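Local structure of proteasome assembly chaperone family protein (Pyrococcus furiosus DSM 3638, 3WZ2) at residues 39-44 with 206-211; 112-116 with 198-202; 120-125 with 180-184; 30-35 with 222-226. The protein probably acts as a chaperone in proteasome assembly, as an archaeal homolog of the proteasome-assembly chaperones, within an assembly of five chains. All coordinates share one frame; numbering follows the deposited sequence.

Interaction 1. Residues 39-44 with 206-211; sequences FLAKEL and VSVEPL
Val206 is a forked knob set against the last turn of helix 32-43, and the Phe39 ring is the bump that the other segment wraps. One prong of the valine, CG1, sits 3.8 Å from Phe39 CE2 and 3.9 Å from Glu43 CB. The other prong, CG2, turns to the leucines, 3.8 Å from Leu44 CD2, with Leu40 CD2 a little farther off. A branched, compact residue suits this place because each methyl meets its own pair of neighbours. Phe39 holds CG anti to its own N (chi1 -175°), which swings the ring out from the helix toward residues 206-211. Leu211 CB stands over the ring centre as a CH-pi partner, 4.2 Å from the centroid and 9° off the normal, while Glu43 CG, from Phe39's own helix, lies against the opposite face, nearer the rim. Here two helix ends of the PAC2 fold meet: helix 32-43 finishes beside the start of helix 209-213, where Ser207 OG caps by accepting from Glu209 N at 3.1 Å. At the ring's edge, CZ lies 3.5 Å from Ser207 O in the ring plane, and CE1 meets Pro210 CB at 4.1 Å. With an alanine replacing Phe39, Leu211 and Pro210 would probably lose the ring they pack on, and a gap would open between the two helix ends. Val208 points back to helix 188-202, packing on Ala192 and Val195.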
loop_
_atom_site.group_PDB
_atom_site.type_symbol
_atom_site.label_atom_id
_atom_site.label_comp_id
_atom_site.label_asym_id
_atom_site.label_seq_id
_atom_site.Cartn_x
_atom_site.Cartn_y
_atom_site.Cartn_z
ATOM N N PHE B 39 2.617 -32.624 -16.331
ATOM C CA PHE B 39 2.685 -33.931 -16.939
ATOM C C PHE B 39 2.673 -33.838 -18.447
ATOM O O PHE B 39 3.498 -34.436 -19.118
ATOM C CB PHE B 39 1.533 -34.793 -16.468
ATOM C CG PHE B 39 1.609 -36.197 -16.971
ATOM C CD1 PHE B 39 2.678 -37.006 -16.595
ATOM C CD2 PHE B 39 0.636 -36.713 -17.792
ATOM C CE1 PHE B 39 2.766 -38.288 -17.036
ATOM C CE2 PHE B 39 0.729 -38.012 -18.252
ATOM C CZ PHE B 39 1.799 -38.801 -17.866
ATOM N N LEU B 40 1.730 -33.096 -19.023
ATOM C CA LEU B 40 1.691 -33.028 -20.471
ATOM C C LEU B 40 2.917 -32.441 -21.095
ATOM O O LEU B 40 3.294 -32.843 -22.190
ATOM C CB LEU B 40 0.506 -32.234 -20.966
ATOM C CG LEU B 40 -0.822 -32.961 -20.885
ATOM C CD1 LEU B 40 -1.965 -31.968 -20.841
ATOM C CD2 LEU B 40 -0.959 -33.879 -22.080
ATOM N N ALA B 41 3.488 -31.425 -20.473
ATOM C CA ALA B 41 4.623 -30.761 -21.080
ATOM C C ALA B 41 5.809 -31.722 -21.147
ATOM O O ALA B 41 6.542 -31.742 -22.131
ATOM C CB ALA B 41 4.994 -29.542 -20.280
ATOM N N LYS B 42 5.966 -32.515 -20.090
ATOM C CA LYS B 42 7.014 -33.529 -20.020
ATOM C C LYS B 42 6.744 -34.693 -20.962
ATOM O O LYS B 42 7.617 -35.068 -21.729
ATOM C CB LYS B 42 7.171 -34.015 -18.587
ATOM C CG LYS B 42 8.145 -35.168 -18.421
ATOM C CD LYS B 42 8.242 -35.610 -16.964
ATOM C CE LYS B 42 9.273 -34.743 -16.245
ATOM N NZ LYS B 42 9.188 -34.849 -14.762
ATOM N N GLU B 43 5.517 -35.210 -20.990
ATOM C CA GLU B 43 5.212 -36.356 -21.845
ATOM C C GLU B 43 5.257 -36.058 -23.329
ATOM O O GLU B 43 5.552 -36.946 -24.128
ATOM C CB GLU B 43 3.829 -36.927 -21.556
ATOM C CG GLU B 43 3.743 -37.753 -20.309
ATOM C CD GLU B 43 4.804 -38.847 -20.204
ATOM O OE1 GLU B 43 4.646 -39.880 -20.888
ATOM O OE2 GLU B 43 5.781 -38.671 -19.429
ATOM N N LEU B 44 4.906 -34.842 -23.723
ATOM C CA LEU B 44 4.999 -34.443 -25.121
ATOM C C LEU B 44 6.372 -33.874 -25.479
ATOM O O LEU B 44 6.536 -33.337 -26.572
ATOM C CB LEU B 44 3.920 -33.398 -25.457
ATOM C CG LEU B 44 2.479 -33.930 -25.393
ATOM C CD1 LEU B 44 1.458 -32.821 -25.375
ATOM C CD2 LEU B 44 2.203 -34.872 -26.573
ATOM N N VAL B 206 -1.229 -39.458 -25.371
ATOM C CA VAL B 206 -0.659 -39.528 -24.034
ATOM C C VAL B 206 -1.347 -40.496 -23.081
ATOM O O VAL B 206 -2.502 -40.338 -22.709
ATOM C CB VAL B 206 -0.575 -38.130 -23.372
ATOM C CG1 VAL B 206 0.203 -38.180 -22.055
ATOM C CG2 VAL B 206 0.133 -37.197 -24.323
ATOM N N SER B 207 -0.578 -41.456 -22.605
ATOM C CA SER B 207 -1.023 -42.347 -21.556
ATOM C C SER B 207 -0.893 -41.652 -20.193
ATOM O O SER B 207 0.124 -41.044 -19.893
ATOM C CB SER B 207 -0.151 -43.620 -21.562
ATOM O OG SER B 207 -0.435 -44.432 -20.424
ATOM N N VAL B 208 -1.884 -41.813 -19.352
ATOM C CA VAL B 208 -1.791 -41.340 -17.971
ATOM C C VAL B 208 -1.228 -42.349 -16.970
ATOM O O VAL B 208 -1.127 -42.029 -15.768
ATOM C CB VAL B 208 -3.138 -40.797 -17.422
ATOM C CG1 VAL B 208 -3.604 -39.651 -18.293
ATOM C CG2 VAL B 208 -4.190 -41.876 -17.316
ATOM N N GLU B 209 -0.837 -43.534 -17.438
ATOM C CA GLU B 209 -0.337 -44.559 -16.528
ATOM C C GLU B 209 0.874 -44.123 -15.714
ATOM O O GLU B 209 0.922 -44.360 -14.505
ATOM C CB GLU B 209 -0.071 -45.874 -17.266
ATOM C CG GLU B 209 -1.342 -46.584 -17.735
ATOM C CD GLU B 209 -2.223 -47.079 -16.585
ATOM O OE1 GLU B 209 -1.674 -47.679 -15.625
ATOM O OE2 GLU B 209 -3.466 -46.883 -16.637
ATOM N N PRO B 210 1.832 -43.426 -16.334
ATOM C CA PRO B 210 2.942 -42.908 -15.523
ATOM C C PRO B 210 2.549 -41.907 -14.404
ATOM O O PRO B 210 3.182 -41.848 -13.341
ATOM C CB PRO B 210 3.864 -42.246 -16.558
ATOM C CG PRO B 210 3.474 -42.829 -17.860
ATOM C CD PRO B 210 2.006 -43.110 -17.764
ATOM N N LEU B 211 1.463 -41.180 -14.618
ATOM C CA LEU B 211 0.914 -40.274 -13.599
ATOM C C LEU B 211 0.279 -41.040 -12.460
ATOM O O LEU B 211 0.451 -40.685 -11.285
ATOM C CB LEU B 211 -0.184 -39.394 -14.220
ATOM C CG LEU B 211 -0.562 -38.057 -13.612
ATOM C CD1 LEU B 211 0.660 -37.385 -13.034
ATOM C CD2 LEU B 211 -1.376 -37.082 -14.486
#

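Interaction 2. Residues 112-116 with 198-202; sequences KVISL and LNKML
Leu198 opens the helical side of the contact by setting CD1 against Ile114 CG2, at 3.9 Å. Its CG is anti to the backbone N (chi1 -170°), a setting that carries the methyl away from the helix toward the strand, where Leu116 CD2 also lies near, at 4.4 Å. One turn later Met201 sends an extended, unbranched chain toward the strand. Its terminal CE meets Ile114 CD1 tip to tip at 3.9 Å, and a long thioether suits a place where a side chain must reach from a helix to a side-chain tip on the sheet; the same methyl approaches the aliphatic part of Lys112. Leu202 completes the row with CD2, 4.0 Å from Ile114 CD1 and likewise tip to tip. Lys112 CD lies 4.3 Å from this same leucine methyl, so the lysine lends its carbon chain to the apolar layer. Ile114 is thus the central hub, touched by all three helical side chains. Val113 and Ser115 face the other way, toward Leu163 of helix 158-169. Helix 188-202 runs antiparallel to strand 112-120 here (173° between the segment axes, 11.9 Å apart), the layered helix-on-sheet packing of an alpha/beta/alpha sandwich, with parallel strands at its middle.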
loop_
_atom_site.group_PDB
_atom_site.type_symbol
_atom_site.label_atom_id
_atom_site.label_comp_id
_atom_site.label_asym_id
_atom_site.label_seq_id
_atom_site.Cartn_x
_atom_site.Cartn_y
_atom_site.Cartn_z
ATOM N N LYS B 112 -7.652 -22.503 -30.135
ATOM C CA LYS B 112 -8.320 -22.916 -28.901
ATOM C C LYS B 112 -7.575 -22.406 -27.671
ATOM O O LYS B 112 -6.362 -22.371 -27.647
ATOM C CB LYS B 112 -8.402 -24.444 -28.792
ATOM C CG LYS B 112 -9.316 -25.092 -29.785
ATOM C CD LYS B 112 -9.444 -26.579 -29.543
ATOM C CE LYS B 112 -9.964 -27.314 -30.774
ATOM N NZ LYS B 112 -11.318 -27.863 -30.551
ATOM N N VAL B 113 -8.336 -22.077 -26.638
ATOM C CA VAL B 113 -7.823 -21.724 -25.350
ATOM C C VAL B 113 -8.469 -22.646 -24.354
ATOM O O VAL B 113 -9.667 -22.585 -24.135
ATOM C CB VAL B 113 -8.153 -20.255 -25.030
ATOM C CG1 VAL B 113 -7.421 -19.796 -23.790
ATOM C CG2 VAL B 113 -7.775 -19.363 -26.205
ATOM N N ILE B 114 -7.672 -23.487 -23.708
ATOM C CA ILE B 114 -8.202 -24.543 -22.859
ATOM C C ILE B 114 -7.561 -24.402 -21.491
ATOM O O ILE B 114 -6.351 -24.515 -21.352
ATOM C CB ILE B 114 -7.866 -25.933 -23.436
ATOM C CG1 ILE B 114 -8.455 -26.108 -24.821
ATOM C CG2 ILE B 114 -8.426 -27.023 -22.542
ATOM C CD1 ILE B 114 -7.873 -27.260 -25.625
ATOM N N SER B 115 -8.374 -24.199 -20.468
ATOM C CA SER B 115 -7.885 -24.222 -19.100
ATOM C C SER B 115 -8.177 -25.560 -18.433
ATOM O O SER B 115 -9.213 -26.161 -18.642
ATOM C CB SER B 115 -8.539 -23.066 -18.301
ATOM O OG SER B 115 -8.118 -21.813 -18.808
ATOM N N LEU B 116 -7.214 -26.028 -17.664
ATOM C CA LEU B 116 -7.327 -27.236 -16.896
ATOM C C LEU B 116 -7.446 -26.862 -15.436
ATOM O O LEU B 116 -6.588 -26.161 -14.900
ATOM C CB LEU B 116 -6.070 -28.078 -17.083
ATOM C CG LEU B 116 -5.679 -28.318 -18.522
ATOM C CD1 LEU B 116 -4.469 -29.219 -18.526
ATOM C CD2 LEU B 116 -6.830 -28.931 -19.308
ATOM N N LEU B 198 -8.516 -34.329 -22.248
ATOM C CA LEU B 198 -7.751 -33.482 -23.148
ATOM C C LEU B 198 -7.131 -34.231 -24.320
ATOM O O LEU B 198 -7.093 -33.753 -25.458
ATOM C CB LEU B 198 -6.656 -32.742 -22.382
ATOM C CG LEU B 198 -5.963 -31.646 -23.215
ATOM C CD1 LEU B 198 -6.885 -30.476 -23.428
ATOM C CD2 LEU B 198 -4.720 -31.201 -22.490
ATOM N N ASN B 199 -6.587 -35.387 -24.034
ATOM C CA ASN B 199 -6.132 -36.301 -25.059
ATOM C C ASN B 199 -7.150 -36.594 -26.132
ATOM O O ASN B 199 -6.856 -36.578 -27.319
ATOM C CB ASN B 199 -5.791 -37.620 -24.405
ATOM C CG ASN B 199 -4.725 -38.331 -25.157
ATOM O OD1 ASN B 199 -3.673 -37.754 -25.325
ATOM N ND2 ASN B 199 -4.966 -39.542 -25.631
ATOM N N LYS B 200 -8.364 -36.865 -25.718
ATOM C CA LYS B 200 -9.449 -37.092 -26.670
ATOM C C LYS B 200 -9.795 -35.871 -27.465
ATOM O O LYS B 200 -10.056 -35.950 -28.643
ATOM C CB LYS B 200 -10.688 -37.535 -25.909
ATOM C CG LYS B 200 -10.467 -38.999 -25.592
ATOM C CD LYS B 200 -11.214 -39.495 -24.419
ATOM C CE LYS B 200 -10.923 -40.986 -24.183
ATOM N NZ LYS B 200 -11.858 -41.571 -23.212
ATOM N N MET B 201 -9.859 -34.751 -26.782
ATOM C CA MET B 201 -10.227 -33.484 -27.405
ATOM C C MET B 201 -9.194 -33.100 -28.467
ATOM O O MET B 201 -9.548 -32.542 -29.473
ATOM C CB MET B 201 -10.345 -32.418 -26.306
ATOM C CG MET B 201 -10.555 -30.983 -26.725
ATOM S SD MET B 201 -11.027 -29.963 -25.278
ATOM C CE MET B 201 -11.537 -28.497 -26.171
ATOM N N LEU B 202 -7.910 -33.311 -28.207
ATOM C CA LEU B 202 -6.899 -32.803 -29.105
ATOM C C LEU B 202 -6.284 -33.898 -29.978
ATOM O O LEU B 202 -5.413 -33.618 -30.780
ATOM C CB LEU B 202 -5.787 -32.129 -28.305
ATOM C CG LEU B 202 -6.256 -30.931 -27.520
ATOM C CD1 LEU B 202 -5.059 -30.284 -26.857
ATOM C CD2 LEU B 202 -6.965 -29.936 -28.423
#

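Interaction 3. Residues 120-125 with 180-184; sequences GIGFFK and ETFGD
Ile121 N gives its hydrogen to Thr181 O at 2.7 Å, almost straight along the C=O axis (175° at the oxygen), continuing the parallel pairing of Gly120 with Thr181 just past the strand ends. The next amide, Gly122 N, donates to Phe182 O at 2.8 Å and comes in 21° out of that carbonyl's plane. Glycine suits position 122, whose phi of 89° would press a CB against the preceding carbonyl oxygen. At Gly183 a CB would likewise crowd its own backbone. The charged bond is between Lys125 NZ and Glu180 OE1, 2.7 Å apart on the syn side of the carboxylate; a bend at chi3 brings the lysine tip there. Glu180 OE1 also accepts from Glu129 N, and OE2 from Trp131 NE1, so the buried carboxylate has three partners that would probably stabilise its negative charge. Ile121 CD1 covers the glutamate's aliphatic part, 3.8 Å from its CG. Thr181 OG1 is satisfied outside these segments, by a hydrogen bond to Asp187 OD2. Farther out, the Phe124 and Phe182 rings meet rim to rim, with CD1 of Phe124 3.5 Å from CE2 of Phe182. The contact joins the adjacent strands 112-120 and 174-181 at their C-terminal ends, where Phe128, leading to strand 130-134, packs edge-to-face with Phe182.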
loop_
_atom_site.group_PDB
_atom_site.type_symbol
_atom_site.label_atom_id
_atom_site.label_comp_id
_atom_site.label_asym_id
_atom_site.label_seq_id
_atom_site.Cartn_x
_atom_site.Cartn_y
_atom_site.Cartn_z
ATOM N N GLY B 120 -13.742 -28.559 -6.466
ATOM C CA GLY B 120 -13.731 -29.099 -5.140
ATOM C C GLY B 120 -15.120 -29.597 -4.828
ATOM O O GLY B 120 -16.077 -28.852 -4.905
ATOM N N ILE B 121 -15.227 -30.883 -4.516
ATOM C CA ILE B 121 -16.526 -31.517 -4.220
ATOM C C ILE B 121 -16.834 -31.455 -2.733
ATOM O O ILE B 121 -18.007 -31.406 -2.342
ATOM C CB ILE B 121 -16.477 -32.998 -4.676
ATOM C CG1 ILE B 121 -16.362 -33.055 -6.174
ATOM C CG2 ILE B 121 -17.695 -33.788 -4.274
ATOM C CD1 ILE B 121 -17.412 -32.217 -6.861
ATOM N N GLY B 122 -15.792 -31.498 -1.910
ATOM C CA GLY B 122 -15.949 -31.443 -0.461
ATOM C C GLY B 122 -16.145 -32.805 0.215
ATOM O O GLY B 122 -16.303 -32.866 1.423
ATOM N N PHE B 123 -16.113 -33.888 -0.561
ATOM C CA PHE B 123 -16.134 -35.239 -0.013
ATOM C C PHE B 123 -15.547 -36.231 -1.026
ATOM O O PHE B 123 -15.286 -35.890 -2.189
ATOM C CB PHE B 123 -17.570 -35.674 0.378
ATOM C CG PHE B 123 -18.581 -35.563 -0.746
ATOM C CD1 PHE B 123 -18.744 -36.594 -1.667
ATOM C CD2 PHE B 123 -19.364 -34.425 -0.882
ATOM C CE1 PHE B 123 -19.658 -36.483 -2.708
ATOM C CE2 PHE B 123 -20.292 -34.313 -1.919
ATOM C CZ PHE B 123 -20.435 -35.351 -2.844
ATOM N N PHE B 124 -15.325 -37.453 -0.565
ATOM C CA PHE B 124 -14.776 -38.523 -1.390
ATOM C C PHE B 124 -15.863 -39.088 -2.308
ATOM O O PHE B 124 -16.984 -39.263 -1.893
ATOM C CB PHE B 124 -14.176 -39.622 -0.493
ATOM C CG PHE B 124 -13.646 -40.809 -1.252
ATOM C CD1 PHE B 124 -12.331 -40.899 -1.623
ATOM C CD2 PHE B 124 -14.495 -41.831 -1.611
ATOM C CE1 PHE B 124 -11.855 -42.005 -2.309
ATOM C CE2 PHE B 124 -14.028 -42.936 -2.307
ATOM C CZ PHE B 124 -12.700 -43.023 -2.655
ATOM N N LYS B 125 -15.501 -39.405 -3.550
ATOM C CA LYS B 125 -16.303 -40.262 -4.433
ATOM C C LYS B 125 -15.463 -41.400 -4.929
ATOM O O LYS B 125 -14.261 -41.255 -5.122
ATOM C CB LYS B 125 -16.810 -39.460 -5.629
ATOM C CG LYS B 125 -17.671 -38.242 -5.234
ATOM C CD LYS B 125 -18.074 -37.327 -6.397
ATOM C CE LYS B 125 -18.813 -38.049 -7.502
ATOM N NZ LYS B 125 -19.262 -37.096 -8.550
ATOM N N GLU B 180 -13.325 -33.012 -10.997
ATOM C CA GLU B 180 -13.795 -33.196 -9.622
ATOM C C GLU B 180 -12.704 -33.744 -8.740
ATOM O O GLU B 180 -11.891 -34.602 -9.140
ATOM C CB GLU B 180 -14.991 -34.144 -9.541
ATOM C CG GLU B 180 -16.254 -33.611 -10.177
ATOM C CD GLU B 180 -17.437 -34.569 -10.023
ATOM O OE1 GLU B 180 -17.181 -35.770 -9.753
ATOM O OE2 GLU B 180 -18.607 -34.139 -10.151
ATOM N N THR B 181 -12.638 -33.198 -7.539
ATOM C CA THR B 181 -11.589 -33.564 -6.577
ATOM C C THR B 181 -12.105 -33.243 -5.172
ATOM O O THR B 181 -13.131 -32.548 -5.003
ATOM C CB THR B 181 -10.256 -32.846 -6.905
ATOM O OG1 THR B 181 -9.203 -33.336 -6.051
ATOM C CG2 THR B 181 -10.365 -31.337 -6.745
ATOM N N PHE B 182 -11.401 -33.728 -4.167
ATOM C CA PHE B 182 -11.785 -33.506 -2.765
ATOM C C PHE B 182 -11.962 -32.021 -2.512
ATOM O O PHE B 182 -12.992 -31.566 -2.024
ATOM C CB PHE B 182 -10.707 -34.040 -1.826
ATOM C CG PHE B 182 -10.351 -35.484 -2.062
ATOM C CD1 PHE B 182 -9.336 -35.848 -2.957
ATOM C CD2 PHE B 182 -11.023 -36.486 -1.374
ATOM C CE1 PHE B 182 -8.999 -37.188 -3.164
ATOM C CE2 PHE B 182 -10.695 -37.818 -1.580
ATOM C CZ PHE B 182 -9.683 -38.171 -2.465
ATOM N N GLY B 183 -10.926 -31.265 -2.829
ATOM C CA GLY B 183 -10.937 -29.822 -2.590
ATOM C C GLY B 183 -9.811 -29.327 -1.710
ATOM O O GLY B 183 -9.601 -28.130 -1.590
ATOM N N ASP B 184 -9.066 -30.234 -1.101
ATOM C CA ASP B 184 -8.164 -29.819 -0.033
ATOM C C ASP B 184 -6.926 -30.666 0.044
ATOM O O ASP B 184 -6.241 -30.712 1.056
ATOM C CB ASP B 184 -8.922 -29.693 1.305
ATOM C CG ASP B 184 -9.816 -30.885 1.648
ATOM O OD1 ASP B 184 -10.529 -30.763 2.666
ATOM O OD2 ASP B 184 -9.817 -31.913 0.943
#

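Interaction 4. Residues 30-35 with 222-226; sequences GLVGHI and LRRMH
The C-terminal helix, predicted to be coiled coil, rests its first turn on the beginning of helix 32-43, with Leu222, Met225 and His226 meeting Leu31, His34 and Ile35. Met225 lays its terminal methyl over one face of the His34 imidazole: CE is 3.9 Å from the ring centroid and 18° off the normal, a CH-pi contact displaced toward the rim. Its SD approaches the same ring obliquely, 4.3 Å from the centroid. An unbranched thioether suits this place, since its end can be carried over the imidazole face without a branch in the way. His34 has CG anti to N (chi1 -179°), which directs the ring toward the incoming helix, and Leu222 CD2 touches the ring edge, 4.1 Å from CD2 of His34. A serine in place of His34 would probably leave the Met225 methyl without its aromatic face and set that chain freer to turn. Leu31, in the N-cap position of helix 32-43, wedges CD1 between Leu222 CG, 4.0 Å away, and Met225 SD. Helix 188-202, on which Val32 and Ile35 also pack, is a further neighbour of this helix start in the PAC2 fold. Ile35 CG1 and Leu222 CD2 are modelled unusually close, so the tightness there is doubtful. A water bridges the polar end of the contact, accepting from Gly30 N at 2.9 Å and lying 2.6 Å from His226 NE2.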
loop_
_atom_site.group_PDB
_atom_site.type_symbol
_atom_site.label_atom_id
_atom_site.label_comp_id
_atom_site.label_asym_id
_atom_site.label_seq_id
_atom_site.Cartn_x
_atom_site.Cartn_y
_atom_site.Cartn_z
ATOM N N GLY B 30 -6.900 -28.487 -5.760
ATOM C CA GLY B 30 -6.320 -29.810 -5.931
ATOM C C GLY B 30 -4.999 -29.858 -6.637
ATOM O O GLY B 30 -4.479 -30.944 -6.892
ATOM N N LEU B 31 -4.483 -28.700 -7.034
ATOM C CA LEU B 31 -3.420 -28.612 -8.040
ATOM C C LEU B 31 -3.677 -29.500 -9.264
ATOM O O LEU B 31 -2.762 -29.981 -9.913
ATOM C CB LEU B 31 -2.093 -28.936 -7.412
ATOM C CG LEU B 31 -1.608 -27.963 -6.350
ATOM C CD1 LEU B 31 -0.371 -28.518 -5.668
ATOM C CD2 LEU B 31 -1.277 -26.594 -6.935
ATOM N N VAL B 32 -4.933 -29.634 -9.633
ATOM C CA VAL B 32 -5.326 -30.510 -10.719
ATOM C C VAL B 32 -4.724 -30.027 -12.004
ATOM O O VAL B 32 -4.093 -30.787 -12.744
ATOM C CB VAL B 32 -6.853 -30.627 -10.818
ATOM C CG1 VAL B 32 -7.299 -31.443 -12.001
ATOM C CG2 VAL B 32 -7.415 -31.244 -9.542
ATOM N N GLY B 33 -4.948 -28.768 -12.317
ATOM C CA GLY B 33 -4.444 -28.226 -13.584
ATOM C C GLY B 33 -2.942 -28.191 -13.622
ATOM O O GLY B 33 -2.336 -28.452 -14.675
ATOM N N HIS B 34 -2.342 -27.853 -12.483
ATOM C CA HIS B 34 -0.872 -27.813 -12.351
ATOM C C HIS B 34 -0.205 -29.155 -12.603
ATOM O O HIS B 34 0.727 -29.283 -13.398
ATOM C CB HIS B 34 -0.531 -27.330 -10.954
ATOM C CG HIS B 34 0.926 -27.229 -10.694
ATOM N ND1 HIS B 34 1.681 -26.153 -11.114
ATOM C CD2 HIS B 34 1.777 -28.057 -10.033
ATOM C CE1 HIS B 34 2.943 -26.345 -10.771
ATOM N NE2 HIS B 34 3.025 -27.476 -10.092
ATOM N N ILE B 35 -0.738 -30.206 -11.982
ATOM C CA ILE B 35 -0.219 -31.551 -12.251
ATOM C C ILE B 35 -0.441 -31.940 -13.715
ATOM O O ILE B 35 0.449 -32.452 -14.396
ATOM C CB ILE B 35 -0.901 -32.556 -11.287
ATOM C CG1 ILE B 35 -0.461 -32.253 -9.855
ATOM C CG2 ILE B 35 -0.522 -33.966 -11.646
ATOM C CD1 ILE B 35 -1.367 -32.806 -8.777
ATOM N N LEU B 222 4.063 -32.465 -3.340
ATOM C CA LEU B 222 3.349 -31.224 -3.601
ATOM C C LEU B 222 2.570 -30.793 -2.380
ATOM O O LEU B 222 1.895 -29.771 -2.423
ATOM C CB LEU B 222 2.388 -31.328 -4.815
ATOM C CG LEU B 222 2.677 -30.968 -6.291
ATOM C CD1 LEU B 222 4.068 -31.443 -6.535
ATOM C CD2 LEU B 222 1.801 -31.345 -7.507
ATOM N N ARG B 223 2.662 -31.545 -1.287
ATOM C CA ARG B 223 1.820 -31.274 -0.125
ATOM C C ARG B 223 2.146 -29.909 0.508
ATOM O O ARG B 223 1.239 -29.224 0.987
ATOM C CB ARG B 223 1.902 -32.411 0.911
ATOM C CG ARG B 223 1.200 -32.083 2.242
ATOM C CD ARG B 223 1.354 -33.158 3.346
ATOM N NE ARG B 223 2.730 -33.669 3.379
ATOM C CZ ARG B 223 3.771 -32.988 3.878
ATOM N NH1 ARG B 223 3.616 -31.768 4.405
ATOM N NH2 ARG B 223 4.989 -33.521 3.855
ATOM N N ARG B 224 3.412 -29.499 0.464
ATOM C CA ARG B 224 3.792 -28.174 0.967
ATOM C C ARG B 224 3.250 -27.064 0.050
ATOM O O ARG B 224 2.579 -26.155 0.526
ATOM C CB ARG B 224 5.312 -28.038 1.247
ATOM C CG ARG B 224 6.105 -27.242 0.226
ATOM C CD ARG B 224 7.502 -26.840 0.663
ATOM N NE ARG B 224 7.754 -25.474 0.153
ATOM C CZ ARG B 224 8.821 -24.735 0.437
ATOM N NH1 ARG B 224 9.788 -25.221 1.210
ATOM N NH2 ARG B 224 8.922 -23.511 -0.063
ATOM N N MET B 225 3.526 -27.158 -1.248
ATOM C CA MET B 225 2.948 -26.260 -2.260
ATOM C C MET B 225 1.443 -26.090 -2.109
ATOM O O MET B 225 0.928 -24.982 -2.185
ATOM C CB MET B 225 3.248 -26.758 -3.664
ATOM C CG MET B 225 3.047 -25.687 -4.709
ATOM S SD MET B 225 2.985 -26.354 -6.371
ATOM C CE MET B 225 2.528 -24.901 -7.301
ATOM N N HIS B 226 0.733 -27.179 -1.868
ATOM C CA HIS B 226 -0.696 -27.074 -1.691
ATOM C C HIS B 226 -1.010 -26.232 -0.453
ATOM O O HIS B 226 -1.960 -25.440 -0.452
ATOM C CB HIS B 226 -1.336 -28.459 -1.578
ATOM C CG HIS B 226 -2.826 -28.425 -1.579
ATOM N ND1 HIS B 226 -3.560 -28.193 -0.445
ATOM C CD2 HIS B 226 -3.723 -28.559 -2.585
ATOM C CE1 HIS B 226 -4.849 -28.182 -0.745
ATOM N NE2 HIS B 226 -4.974 -28.398 -2.042
HETATM O O HOH W 1 -7.150 -27.364 -3.105
#

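How the interactions relate
From the N terminus the chain first passes residues 30-35 and 39-44, at the two ends of helix 32-43, then 112-116 and 120-125, along and just beyond strand 112-120. The partners return in reverse order: 180-184, 198-202, 206-211 and 222-226. The four loops are therefore concentric and none cross: interaction 4 is outermost, followed by 1, 2 and 3. Interaction 3 fastens neighbouring strand ends, interaction 2 lays helix 188-202 on the sheet, and interactions 1 and 4 bind helix 32-43 to the C-terminal helices. Leu40 packs on Leu198 between 1 and 2, Leu211 on Ile35 between 1 and 4, Leu116 on Gly33 between 2 and 4, and Thr181 on Val32 between 3 and 4.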